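Local coordinates for phosphoribosylaminoimidazole-succinocarboxamide synthase (Thermotoga maritima, PDB 1KUT), which catalyses the ATP-dependent joining of L-aspartate to a phosphoribosyl-aminoimidazole carboxylate, forming SAICAR on the de novo pathway to IMP, at residues F21-I25 and G38-A44; Y16-K22 and R70-P76; V86-K90 and G103-P109; D168-E172 and L183-I187. All coordinates share one frame; numbering follows the deposited sequence.

Contact 1: F21-I25 and G38-A44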
loop_
_atom_site.group_PDB
_atom_site.type_symbol
_atom_site.label_atom_id
_atom_site.label_comp_id
_atom_site.label_asym_id
_atom_site.label_seq_id
_atom_site.Cartn_x
_atom_site.Cartn_y
_atom_site.Cartn_z
ATOM N N PHE B 21 -25.695 13.009 11.658
ATOM C CA PHE B 21 -24.357 13.496 11.909
ATOM C C PHE B 21 -24.224 13.977 13.344
ATOM O O PHE B 21 -25.049 14.744 13.820
ATOM C CB PHE B 21 -24.027 14.614 10.916
ATOM C CG PHE B 21 -23.761 14.118 9.511
ATOM C CD1 PHE B 21 -24.723 13.382 8.824
ATOM C CD2 PHE B 21 -22.544 14.374 8.885
ATOM C CE1 PHE B 21 -24.474 12.909 7.539
ATOM C CE2 PHE B 21 -22.294 13.904 7.604
ATOM C CZ PHE B 21 -23.258 13.172 6.931
ATOM N N LYS B 22 -23.192 13.496 14.032
ATOM C CA LYS B 22 -22.937 13.890 15.412
ATOM C C LYS B 22 -22.059 15.139 15.434
ATOM O O LYS B 22 -21.627 15.612 14.384
ATOM C CB LYS B 22 -22.253 12.754 16.179
ATOM C CG LYS B 22 -23.159 11.554 16.454
ATOM C CD LYS B 22 -22.479 10.519 17.352
ATOM C CE LYS B 22 -21.344 9.801 16.631
ATOM N NZ LYS B 22 -20.684 8.768 17.506
ATOM N N ASP B 23 -21.791 15.666 16.627
ATOM C CA ASP B 23 -20.977 16.876 16.766
ATOM C C ASP B 23 -19.551 16.597 17.242
ATOM O O ASP B 23 -18.796 17.530 17.523
ATOM C CB ASP B 23 -21.654 17.840 17.741
ATOM C CG ASP B 23 -23.053 18.216 17.312
ATOM O OD1 ASP B 23 -23.847 18.627 18.178
ATOM O OD2 ASP B 23 -23.363 18.114 16.109
ATOM N N ASP B 24 -19.191 15.318 17.320
ATOM C CA ASP B 24 -17.864 14.882 17.769
ATOM C C ASP B 24 -16.710 15.267 16.831
ATOM O O ASP B 24 -16.925 15.691 15.692
ATOM C CB ASP B 24 -17.855 13.360 17.939
ATOM C CG ASP B 24 -19.038 12.850 18.747
ATOM O OD1 ASP B 24 -19.227 11.614 18.807
ATOM O OD2 ASP B 24 -19.779 13.680 19.322
ATOM N N ILE B 25 -15.482 15.100 17.323
ATOM C CA ILE B 25 -14.273 15.388 16.544
ATOM C C ILE B 25 -13.252 14.279 16.799
ATOM O O ILE B 25 -13.396 13.509 17.749
ATOM C CB ILE B 25 -13.626 16.725 16.955
ATOM C CG1 ILE B 25 -14.663 17.854 16.903
ATOM C CG2 ILE B 25 -12.441 17.031 16.029
ATOM C CD1 ILE B 25 -15.224 18.123 15.512
ATOM N N GLY B 38 -23.145 22.103 17.067
ATOM C CA GLY B 38 -23.719 22.354 15.752
ATOM C C GLY B 38 -22.869 21.952 14.563
ATOM O O GLY B 38 -23.189 22.276 13.428
ATOM N N LYS B 39 -21.787 21.236 14.825
ATOM C CA LYS B 39 -20.887 20.785 13.777
ATOM C C LYS B 39 -21.517 19.660 12.908
ATOM O O LYS B 39 -21.229 19.548 11.709
ATOM C CB LYS B 39 -19.578 20.343 14.442
ATOM C CG LYS B 39 -18.524 19.738 13.537
ATOM C CD LYS B 39 -18.650 18.237 13.519
ATOM C CE LYS B 39 -17.445 17.597 12.878
ATOM N NZ LYS B 39 -17.618 16.124 12.844
ATOM N N GLY B 40 -22.394 18.852 13.507
ATOM C CA GLY B 40 -23.041 17.778 12.770
ATOM C C GLY B 40 -23.984 18.305 11.702
ATOM O O GLY B 40 -24.047 17.774 10.591
ATOM N N SER B 41 -24.718 19.363 12.038
ATOM C CA SER B 41 -25.666 19.991 11.120
ATOM C C SER B 41 -24.926 20.593 9.935
ATOM O O SER B 41 -25.394 20.553 8.797
ATOM C CB SER B 41 -26.426 21.089 11.858
ATOM O OG SER B 41 -26.808 20.625 13.149
ATOM N N ILE B 42 -23.760 21.155 10.226
ATOM C CA ILE B 42 -22.917 21.782 9.222
ATOM C C ILE B 42 -22.443 20.744 8.209
ATOM O O ILE B 42 -22.571 20.941 7.006
ATOM C CB ILE B 42 -21.695 22.475 9.907
ATOM C CG1 ILE B 42 -22.118 23.862 10.404
ATOM C CG2 ILE B 42 -20.509 22.549 8.962
ATOM C CD1 ILE B 42 -21.033 24.628 11.130
ATOM N N CYS B 43 -21.914 19.631 8.705
ATOM C CA CYS B 43 -21.407 18.582 7.829
ATOM C C CYS B 43 -22.528 17.886 7.050
ATOM O O CYS B 43 -22.373 17.580 5.867
ATOM C CB CYS B 43 -20.591 17.572 8.649
ATOM S SG CYS B 43 -18.959 18.233 9.216
ATOM N N ALA B 44 -23.661 17.656 7.703
ATOM C CA ALA B 44 -24.787 17.015 7.046
ATOM C C ALA B 44 -25.182 17.844 5.837
ATOM O O ALA B 44 -25.321 17.319 4.732
ATOM C CB ALA B 44 -25.976 16.888 8.013
HETATM O O HOH W 1 -25.361 19.574 15.151
#
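Phe21 meets the first turns of helix 39-55 with its whole side chain. With CG turned beside the backbone N (chi1 -74°), the ring is directed at the helix. CB lies 3.2 Å from Gly40 O, and CG borders the same carbonyl and the methyl of Ala44. The ring then divides its contacts: CD1 touches Ala44 CB at 3.8 Å, whereas CD2 faces Ala44 N and lies 3.8 Å from Cys43 CB. Further out, CE1, CE2 and CZ all look onto Ala44 CA. Ala44 CA stands over the middle of the Phe21 ring, only 5° off the normal through its centroid, a centred CH-pi contact over one face.

Asp23 OD2 accepts from Gly40 N (2.9 Å, 144° at the hydrogen) on its anti side, somewhat out of the carboxylate plane. The same oxygen receives a proton from a water that also bonds Ser41 OG, and it forms a salt bridge with Arg70, so three groups fix it. Lys22 O can approach Gly40 CA to 3.0 Å because glycine has no side chain there. Lys39 bends at chi2, carrying NZ to within 3.0 Å of Asp24 O, almost in line with the C=O bond; its main charge partner is Asp190. Ile25 CD1 packs tightly against Lys39 CE at 3.5 Å.

An aspartate from a preceding loop taking up a backbone N-H in the first turn, just after the N-cap Gly38, is typical of a helix N-terminus, here in a strand-loop-helix unit whose helix packs beside its own strand.

Contact 2: Y16-K22 and R70-P76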
loop_
_atom_site.group_PDB
_atom_site.type_symbol
_atom_site.label_atom_id
_atom_site.label_comp_id
_atom_site.label_asym_id
_atom_site.label_seq_id
_atom_site.Cartn_x
_atom_site.Cartn_y
_atom_site.Cartn_z
ATOM N N TYR B 16 -35.361 2.733 3.144
ATOM C CA TYR B 16 -34.255 3.678 3.222
ATOM C C TYR B 16 -33.585 3.632 4.585
ATOM O O TYR B 16 -34.037 2.936 5.506
ATOM C CB TYR B 16 -34.748 5.096 2.951
ATOM C CG TYR B 16 -35.299 5.275 1.561
ATOM C CD1 TYR B 16 -34.449 5.406 0.464
ATOM C CD2 TYR B 16 -36.681 5.297 1.337
ATOM C CE1 TYR B 16 -34.962 5.556 -0.826
ATOM C CE2 TYR B 16 -37.205 5.447 0.050
ATOM C CZ TYR B 16 -36.342 5.572 -1.025
ATOM O OH TYR B 16 -36.860 5.693 -2.298
ATOM N N ALA B 17 -32.497 4.376 4.707
ATOM C CA ALA B 17 -31.762 4.423 5.958
ATOM C C ALA B 17 -31.621 5.874 6.350
ATOM O O ALA B 17 -31.823 6.758 5.534
ATOM C CB ALA B 17 -30.382 3.782 5.783
ATOM N N LEU B 18 -31.287 6.123 7.607
ATOM C CA LEU B 18 -31.099 7.493 8.066
ATOM C C LEU B 18 -29.665 7.624 8.563
ATOM O O LEU B 18 -29.128 6.720 9.200
ATOM C CB LEU B 18 -32.083 7.845 9.196
ATOM C CG LEU B 18 -33.563 8.068 8.861
ATOM C CD1 LEU B 18 -34.304 8.437 10.140
ATOM C CD2 LEU B 18 -33.718 9.180 7.821
ATOM N N LEU B 19 -29.042 8.748 8.254
ATOM C CA LEU B 19 -27.676 8.981 8.672
ATOM C C LEU B 19 -27.649 10.285 9.456
ATOM O O LEU B 19 -27.811 11.381 8.888
ATOM C CB LEU B 19 -26.765 9.061 7.443
ATOM C CG LEU B 19 -25.265 9.294 7.650
ATOM C CD1 LEU B 19 -24.676 8.202 8.532
ATOM C CD2 LEU B 19 -24.576 9.300 6.283
ATOM N N GLU B 20 -27.473 10.166 10.764
ATOM C CA GLU B 20 -27.427 11.344 11.613
ATOM C C GLU B 20 -26.003 11.750 11.918
ATOM O O GLU B 20 -25.204 10.951 12.398
ATOM C CB GLU B 20 -28.152 11.098 12.926
ATOM C CG GLU B 20 -28.066 12.279 13.859
ATOM C CD GLU B 20 -28.788 12.033 15.154
ATOM O OE1 GLU B 20 -28.754 12.926 16.030
ATOM O OE2 GLU B 20 -29.393 10.943 15.293
ATOM N N PHE B 21 -25.695 13.009 11.658
ATOM C CA PHE B 21 -24.357 13.496 11.909
ATOM C C PHE B 21 -24.224 13.977 13.344
ATOM O O PHE B 21 -25.049 14.744 13.820
ATOM C CB PHE B 21 -24.027 14.614 10.916
ATOM C CG PHE B 21 -23.761 14.118 9.511
ATOM C CD1 PHE B 21 -24.723 13.382 8.824
ATOM C CD2 PHE B 21 -22.544 14.374 8.885
ATOM C CE1 PHE B 21 -24.474 12.909 7.539
ATOM C CE2 PHE B 21 -22.294 13.904 7.604
ATOM C CZ PHE B 21 -23.258 13.172 6.931
ATOM N N LYS B 22 -23.192 13.496 14.032
ATOM C CA LYS B 22 -22.937 13.890 15.412
ATOM C C LYS B 22 -22.059 15.139 15.434
ATOM O O LYS B 22 -21.627 15.612 14.384
ATOM C CB LYS B 22 -22.253 12.754 16.179
ATOM C CG LYS B 22 -23.159 11.554 16.454
ATOM C CD LYS B 22 -22.479 10.519 17.352
ATOM C CE LYS B 22 -21.344 9.801 16.631
ATOM N NZ LYS B 22 -20.684 8.768 17.506
ATOM N N ARG B 70 -29.349 17.750 11.014
ATOM C CA ARG B 70 -28.176 16.901 10.828
ATOM C C ARG B 70 -28.438 15.470 10.378
ATOM O O ARG B 70 -27.666 14.554 10.709
ATOM C CB ARG B 70 -27.383 16.873 12.138
ATOM C CG ARG B 70 -28.165 16.305 13.338
ATOM C CD ARG B 70 -27.454 16.634 14.676
ATOM N NE ARG B 70 -27.254 15.454 15.520
ATOM C CZ ARG B 70 -26.470 15.422 16.601
ATOM N NH1 ARG B 70 -25.807 16.506 16.978
ATOM N NH2 ARG B 70 -26.330 14.297 17.307
ATOM N N THR B 71 -29.500 15.282 9.606
ATOM C CA THR B 71 -29.878 13.958 9.122
ATOM C C THR B 71 -29.968 13.855 7.603
ATOM O O THR B 71 -30.418 14.778 6.935
ATOM C CB THR B 71 -31.242 13.541 9.713
ATOM O OG1 THR B 71 -31.091 13.318 11.120
ATOM C CG2 THR B 71 -31.768 12.272 9.051
ATOM N N LEU B 72 -29.540 12.722 7.065
ATOM C CA LEU B 72 -29.587 12.494 5.625
ATOM C C LEU B 72 -30.380 11.224 5.344
ATOM O O LEU B 72 -30.124 10.175 5.948
ATOM C CB LEU B 72 -28.176 12.321 5.062
ATOM C CG LEU B 72 -27.608 13.398 4.146
ATOM C CD1 LEU B 72 -27.803 14.762 4.744
ATOM C CD2 LEU B 72 -26.144 13.117 3.912
ATOM N N LYS B 73 -31.358 11.310 4.453
ATOM C CA LYS B 73 -32.100 10.114 4.120
ATOM C C LYS B 73 -31.270 9.468 3.013
ATOM O O LYS B 73 -31.067 10.051 1.940
ATOM C CB LYS B 73 -33.500 10.463 3.627
ATOM C CG LYS B 73 -34.389 9.255 3.361
ATOM C CD LYS B 73 -35.709 9.754 2.800
ATOM C CE LYS B 73 -36.396 8.736 1.899
ATOM N NZ LYS B 73 -37.482 9.419 1.097
ATOM N N VAL B 74 -30.777 8.269 3.285
ATOM C CA VAL B 74 -29.938 7.575 2.324
ATOM C C VAL B 74 -30.484 6.213 1.942
ATOM O O VAL B 74 -31.331 5.657 2.635
ATOM C CB VAL B 74 -28.516 7.375 2.876
ATOM C CG1 VAL B 74 -27.859 8.724 3.107
ATOM C CG2 VAL B 74 -28.569 6.587 4.177
ATOM N N ILE B 75 -29.985 5.691 0.829
ATOM C CA ILE B 75 -30.379 4.373 0.361
ATOM C C ILE B 75 -29.379 3.391 0.966
ATOM O O ILE B 75 -28.176 3.646 0.983
ATOM C CB ILE B 75 -30.271 4.241 -1.177
ATOM C CG1 ILE B 75 -28.828 4.487 -1.606
ATOM C CG2 ILE B 75 -31.194 5.224 -1.863
ATOM C CD1 ILE B 75 -28.573 4.243 -3.082
ATOM N N PRO B 76 -29.865 2.255 1.481
ATOM C CA PRO B 76 -28.921 1.296 2.063
ATOM C C PRO B 76 -27.858 0.845 1.067
ATOM O O PRO B 76 -28.102 0.764 -0.142
ATOM C CB PRO B 76 -29.822 0.145 2.515
ATOM C CG PRO B 76 -31.071 0.314 1.674
ATOM C CD PRO B 76 -31.253 1.798 1.642
#
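Glu20 reaches Arg70 as a fully extended chain (chi1 177°), while Arg70 has CG between its backbone N and carbonyl carbon (chi1 61°) and bends at chi3. The result is a side-on grip on one oxygen: Arg70 NE and NH2 both donate to Glu20 OE1, at 3.0 and 3.1 Å, as a salt bridge. NE meets the anti lone pair of Glu20 OE1; NH2 comes from above the carboxylate plane, the carboxylate and guanidinium planes being 58° apart. Phe21 O lies over a guanidinium face without a hydrogen bond.

At the other end, Lys73 runs out extended and lays CE over one face of the Tyr16 ring, 3.7 Å from its centroid. NZ follows at 4.4 Å from the same centroid, a cation-pi contact, with Glu65 a weak, long ion partner. Ile75 CG2 meets the ring edge.

Between these ends the strands are antiparallel. Ala17 pairs with Val74 and Leu19 with Leu72 as hydrogen-bonded pairs, Ala17 N reaching Val74 O at 2.7 Å. On their face, Ala17 CB touches Val74 CG2 at 3.7 Å.

Strands 8-13 and 63-67 flank the pair in a five-stranded antiparallel sheet, and helix 39-55 packs against Phe21 and Leu72.

Contact 3: V86-K90 and G103-P109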
loop_
_atom_site.group_PDB
_atom_site.type_symbol
_atom_site.label_atom_id
_atom_site.label_comp_id
_atom_site.label_asym_id
_atom_site.label_seq_id
_atom_site.Cartn_x
_atom_site.Cartn_y
_atom_site.Cartn_z
ATOM N N VAL B 86 -7.946 10.219 -2.667
ATOM C CA VAL B 86 -7.431 10.765 -3.903
ATOM C C VAL B 86 -6.599 11.980 -3.525
ATOM O O VAL B 86 -7.054 12.856 -2.766
ATOM C CB VAL B 86 -8.554 11.188 -4.860
ATOM C CG1 VAL B 86 -7.954 11.749 -6.138
ATOM C CG2 VAL B 86 -9.430 9.993 -5.193
ATOM N N ARG B 87 -5.370 12.035 -4.022
ATOM C CA ARG B 87 -4.518 13.165 -3.713
ATOM C C ARG B 87 -4.244 13.960 -4.970
ATOM O O ARG B 87 -3.943 13.393 -6.017
ATOM C CB ARG B 87 -3.194 12.692 -3.110
ATOM C CG ARG B 87 -3.362 11.958 -1.791
ATOM C CD ARG B 87 -2.071 11.330 -1.347
ATOM N NE ARG B 87 -2.304 10.398 -0.249
ATOM C CZ ARG B 87 -2.598 10.756 0.997
ATOM N NH1 ARG B 87 -2.688 12.039 1.318
ATOM N NH2 ARG B 87 -2.811 9.824 1.918
ATOM N N LEU B 88 -4.374 15.280 -4.851
ATOM C CA LEU B 88 -4.127 16.197 -5.940
ATOM C C LEU B 88 -2.854 16.956 -5.596
ATOM O O LEU B 88 -2.128 17.412 -6.479
ATOM C CB LEU B 88 -5.296 17.181 -6.070
ATOM C CG LEU B 88 -6.337 16.951 -7.171
ATOM C CD1 LEU B 88 -6.652 15.496 -7.305
ATOM C CD2 LEU B 88 -7.589 17.748 -6.853
ATOM N N LYS B 89 -2.595 17.092 -4.302
ATOM C CA LYS B 89 -1.415 17.790 -3.824
ATOM C C LYS B 89 -0.803 17.004 -2.685
ATOM O O LYS B 89 -1.508 16.311 -1.950
ATOM C CB LYS B 89 -1.767 19.194 -3.338
ATOM C CG LYS B 89 -2.328 20.119 -4.419
ATOM C CD LYS B 89 -2.375 21.560 -3.937
ATOM C CE LYS B 89 -3.067 22.476 -4.951
ATOM N NZ LYS B 89 -2.510 22.361 -6.329
ATOM N N LYS B 90 0.513 17.114 -2.545
ATOM C CA LYS B 90 1.236 16.395 -1.504
ATOM C C LYS B 90 0.900 16.942 -0.130
ATOM O O LYS B 90 1.137 18.113 0.147
ATOM C CB LYS B 90 2.748 16.514 -1.720
ATOM C CG LYS B 90 3.270 15.982 -3.040
ATOM C CD LYS B 90 4.782 16.199 -3.115
ATOM C CE LYS B 90 5.371 15.792 -4.465
ATOM N NZ LYS B 90 6.794 16.262 -4.614
ATOM N N GLY B 103 1.928 20.642 -0.126
ATOM C CA GLY B 103 1.245 21.672 -0.878
ATOM C C GLY B 103 1.647 21.573 -2.333
ATOM O O GLY B 103 0.994 22.162 -3.204
ATOM N N GLU B 104 2.723 20.834 -2.604
ATOM C CA GLU B 104 3.175 20.680 -3.979
ATOM C C GLU B 104 2.144 19.873 -4.733
ATOM O O GLU B 104 1.542 18.939 -4.193
ATOM C CB GLU B 104 4.535 19.967 -4.088
ATOM C CG GLU B 104 5.056 19.958 -5.552
ATOM C CD GLU B 104 6.367 19.193 -5.765
ATOM O OE1 GLU B 104 7.381 19.555 -5.130
ATOM O OE2 GLU B 104 6.380 18.235 -6.578
ATOM N N ASP B 105 1.949 20.243 -5.989
ATOM C CA ASP B 105 0.994 19.567 -6.840
ATOM C C ASP B 105 1.574 18.216 -7.221
ATOM O O ASP B 105 2.786 17.996 -7.131
ATOM C CB ASP B 105 0.761 20.390 -8.108
ATOM C CG ASP B 105 0.516 21.855 -7.809
ATOM O OD1 ASP B 105 0.802 22.693 -8.687
ATOM O OD2 ASP B 105 0.035 22.168 -6.700
ATOM N N LEU B 106 0.695 17.311 -7.625
ATOM C CA LEU B 106 1.111 16.005 -8.078
ATOM C C LEU B 106 0.986 16.194 -9.573
ATOM O O LEU B 106 0.303 17.115 -10.010
ATOM C CB LEU B 106 0.147 14.925 -7.576
ATOM C CG LEU B 106 0.232 14.675 -6.065
ATOM C CD1 LEU B 106 -0.783 13.624 -5.651
ATOM C CD2 LEU B 106 1.659 14.231 -5.701
ATOM N N PRO B 107 1.657 15.354 -10.380
ATOM C CA PRO B 107 1.565 15.500 -11.836
ATOM C C PRO B 107 0.177 15.070 -12.265
ATOM O O PRO B 107 -0.382 15.587 -13.226
ATOM C CB PRO B 107 2.633 14.542 -12.337
ATOM C CG PRO B 107 2.493 13.395 -11.356
ATOM C CD PRO B 107 2.422 14.141 -10.023
ATOM N N VAL B 108 -0.371 14.104 -11.535
ATOM C CA VAL B 108 -1.696 13.573 -11.811
ATOM C C VAL B 108 -2.355 13.160 -10.486
ATOM O O VAL B 108 -1.696 13.110 -9.443
ATOM C CB VAL B 108 -1.605 12.357 -12.764
ATOM C CG1 VAL B 108 -0.824 12.746 -14.011
ATOM C CG2 VAL B 108 -0.932 11.188 -12.072
ATOM N N PRO B 109 -3.669 12.883 -10.508
ATOM C CA PRO B 109 -4.351 12.485 -9.276
ATOM C C PRO B 109 -3.939 11.088 -8.799
ATOM O O PRO B 109 -3.981 10.111 -9.555
ATOM C CB PRO B 109 -5.829 12.544 -9.661
ATOM C CG PRO B 109 -5.856 13.563 -10.787
ATOM C CD PRO B 109 -4.640 13.172 -11.578
#
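Lys90, Leu106 and Lys89 bury more surface here than any other residues of the two segments. Lys90 runs alongside Glu104, extended beyond CG, and ends with NZ 2.8 Å from Glu104 OE2 in a salt bridge whose hydrogen bond is weak. On the way its CG passes 3.6 Å from Leu106 CD2. The backbone of Lys90 is held at both ends: its N donates to Glu104 O at 2.7 Å and its O accepts from Gly103 N.

The bond from CA to CB of Leu106 points toward segment 86-90. CD1 lies against Arg87 CB at 3.6 Å, while CB and CG lean on Leu88 O, which also accepts from Leu106 N at 3.0 Å. These bonds bracket Lys89 and Asp105, an antiparallel non-hydrogen-bonded pair with CA atoms 4.2 Å apart. They close the ends of two neighbouring strands, 78-87 and 105-115, of the larger antiparallel sheet, around a connection that contains helix 93-98.

Lys89 and Asp105 point the same way from this pair. With CG beside the backbone N (chi1 -63°) and a bend at chi4, Lys89 brings NZ into a salt bridge with Asp105 OD2 at 2.6 Å, approaching from well above the carboxylate plane (58° out of it). A leucine in place of Lys89 would probably leave the Asp105 carboxylate without this positive mate and free to turn. On its way out, Lys89 CD skims Gly103 O, and the side chain also touches Glu165 and Trp167 of strand 164-175. Farther along, Leu88 CD1 rests on Pro109 CB at 3.9 Å, next to Val108, which packs on Ile132 of the second subunit.

Contact 4: D168-E172 and L183-I187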
loop_
_atom_site.group_PDB
_atom_site.type_symbol
_atom_site.label_atom_id
_atom_site.label_comp_id
_atom_site.label_asym_id
_atom_site.label_seq_id
_atom_site.Cartn_x
_atom_site.Cartn_y
_atom_site.Cartn_z
ATOM N N ASP B 168 -6.788 17.080 -1.189
ATOM C CA ASP B 168 -7.066 15.652 -1.201
ATOM C C ASP B 168 -8.396 15.408 -0.511
ATOM O O ASP B 168 -8.934 16.288 0.168
ATOM C CB ASP B 168 -5.960 14.857 -0.518
ATOM C CG ASP B 168 -5.692 15.322 0.883
ATOM O OD1 ASP B 168 -6.660 15.701 1.576
ATOM O OD2 ASP B 168 -4.509 15.289 1.301
ATOM N N ILE B 169 -8.922 14.202 -0.679
ATOM C CA ILE B 169 -10.217 13.877 -0.129
ATOM C C ILE B 169 -10.303 12.370 0.005
ATOM O O ILE B 169 -9.679 11.650 -0.758
ATOM C CB ILE B 169 -11.316 14.424 -1.098
ATOM C CG1 ILE B 169 -12.714 14.050 -0.616
ATOM C CG2 ILE B 169 -11.089 13.880 -2.505
ATOM C CD1 ILE B 169 -13.780 14.820 -1.309
ATOM N N LYS B 170 -11.053 11.896 0.992
ATOM C CA LYS B 170 -11.222 10.462 1.206
ATOM C C LYS B 170 -12.678 10.060 0.945
ATOM O O LYS B 170 -13.603 10.768 1.353
ATOM C CB LYS B 170 -10.861 10.098 2.649
ATOM C CG LYS B 170 -11.099 8.624 2.964
ATOM C CD LYS B 170 -11.603 8.417 4.386
ATOM C CE LYS B 170 -12.901 9.190 4.648
ATOM N NZ LYS B 170 -13.706 8.579 5.750
ATOM N N TYR B 171 -12.874 8.927 0.272
ATOM C CA TYR B 171 -14.218 8.411 -0.024
ATOM C C TYR B 171 -14.413 7.014 0.560
ATOM O O TYR B 171 -13.471 6.376 1.040
ATOM C CB TYR B 171 -14.445 8.302 -1.535
ATOM C CG TYR B 171 -14.233 9.597 -2.305
ATOM C CD1 TYR B 171 -15.138 10.656 -2.198
ATOM C CD2 TYR B 171 -13.125 9.759 -3.136
ATOM C CE1 TYR B 171 -14.941 11.839 -2.900
ATOM C CE2 TYR B 171 -12.919 10.938 -3.847
ATOM C CZ TYR B 171 -13.830 11.964 -3.724
ATOM O OH TYR B 171 -13.654 13.107 -4.450
ATOM N N GLU B 172 -15.660 6.562 0.508
ATOM C CA GLU B 172 -16.075 5.233 0.941
ATOM C C GLU B 172 -17.234 4.857 0.027
ATOM O O GLU B 172 -18.158 5.646 -0.180
ATOM C CB GLU B 172 -16.491 5.227 2.416
ATOM C CG GLU B 172 -15.289 5.166 3.378
ATOM C CD GLU B 172 -15.685 5.156 4.853
ATOM O OE1 GLU B 172 -16.761 4.608 5.189
ATOM O OE2 GLU B 172 -14.904 5.685 5.682
ATOM N N LEU B 183 -21.254 5.930 -3.890
ATOM C CA LEU B 183 -20.532 6.727 -2.916
ATOM C C LEU B 183 -21.366 6.796 -1.641
ATOM O O LEU B 183 -22.518 7.214 -1.661
ATOM C CB LEU B 183 -20.300 8.147 -3.450
ATOM C CG LEU B 183 -19.526 9.053 -2.474
ATOM C CD1 LEU B 183 -18.038 8.718 -2.540
ATOM C CD2 LEU B 183 -19.751 10.519 -2.814
ATOM N N GLY B 184 -20.786 6.357 -0.533
ATOM C CA GLY B 184 -21.495 6.419 0.729
ATOM C C GLY B 184 -20.848 7.490 1.584
ATOM O O GLY B 184 -20.369 8.509 1.079
ATOM N N ASP B 185 -20.830 7.245 2.882
ATOM C CA ASP B 185 -20.241 8.138 3.864
ATOM C C ASP B 185 -20.636 9.597 3.718
ATOM O O ASP B 185 -21.819 9.904 3.597
ATOM C CB ASP B 185 -18.724 8.005 3.855
ATOM C CG ASP B 185 -18.111 8.351 5.209
ATOM O OD1 ASP B 185 -18.548 7.757 6.214
ATOM O OD2 ASP B 185 -17.205 9.207 5.274
ATOM N N GLU B 186 -19.662 10.501 3.727
ATOM C CA GLU B 186 -19.961 11.927 3.640
ATOM C C GLU B 186 -18.952 12.713 2.796
ATOM O O GLU B 186 -18.071 12.134 2.147
ATOM C CB GLU B 186 -20.010 12.519 5.053
ATOM C CG GLU B 186 -18.645 12.593 5.772
ATOM C CD GLU B 186 -18.731 13.186 7.190
ATOM O OE1 GLU B 186 -19.066 12.446 8.146
ATOM O OE2 GLU B 186 -18.476 14.400 7.350
ATOM N N ILE B 187 -19.100 14.035 2.806
ATOM C CA ILE B 187 -18.206 14.921 2.085
ATOM C C ILE B 187 -18.179 16.253 2.817
ATOM O O ILE B 187 -18.994 17.139 2.554
ATOM C CB ILE B 187 -18.661 15.174 0.638
ATOM C CG1 ILE B 187 -18.803 13.864 -0.130
ATOM C CG2 ILE B 187 -17.618 15.997 -0.070
ATOM C CD1 ILE B 187 -19.206 14.068 -1.588
HETATM O O HOH W 2 -15.546 12.818 1.016
HETATM O O HOH W 3 -15.561 9.450 3.218
HETATM O O HOH W 4 -17.681 9.329 1.098
#
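Lys170, Glu172 and Asp185 form a salt-bridge network that joins the end of strand 168-171 to the loop after strand 181-183, near the centre of the chain. Lys170 bends at chi2 and chi3, which brings NZ to 3.1 Å from Glu172 OE2, above the carboxylate plane, and to a longer 3.6 Å from Asp185 OD2. The two carboxylates are stacked, their planes 21° apart, and Glu172 OE1 is 3.8 Å from Asp185 OD1. The shared lysine, and Lys116 as a second partner of Glu172, probably offset the like charges. A leucine in place of Glu172 would probably leave Lys170 and Lys116 without the carboxylate they share, and Lys170 with only the longer bridge to Asp185 within this network.

The backbones meet once directly: Gly184 N donates to Glu172 O at 2.7 Å, 162° at the hydrogen. Waters bridge the segments further along; one donates to both Lys170 O and Glu186 O, and another lies between Lys170 O and Asp185 OD2. Leu183 CD1 packs on Tyr171 CD1 at 3.5 Å, and Ile169 CD1 approaches Ile187 CG2 at 4.2 Å.

Strand 78-87 pairs with segment 168-172, helix 138-160 packs on Ile169 and Tyr171, and helix 39-55 packs on Ile187.

Contacts 1 and 2 start from the same stretch and share Phe21 and Lys22; their centres are 13 Å apart. Together they join helix 39-55 to the five-stranded antiparallel sheet. Contacts 3 and 4 follow later in the chain, 17 Å apart between centres, and both reach the larger antiparallel sheet, where strands 78-87 and 164-175 are neighbours. Contact 4, whose centre is about 3 Å from that of the chain, touches all three others: Phe21 lies against Glu186, and Val86 N probably bonds Ile169 O. Contact 3 lies across that centre from contacts 1 and 2, with nearest atoms about 18 Å away. Segment 183-187 thus lies between the smaller sheet and strand 164-175 of the larger one.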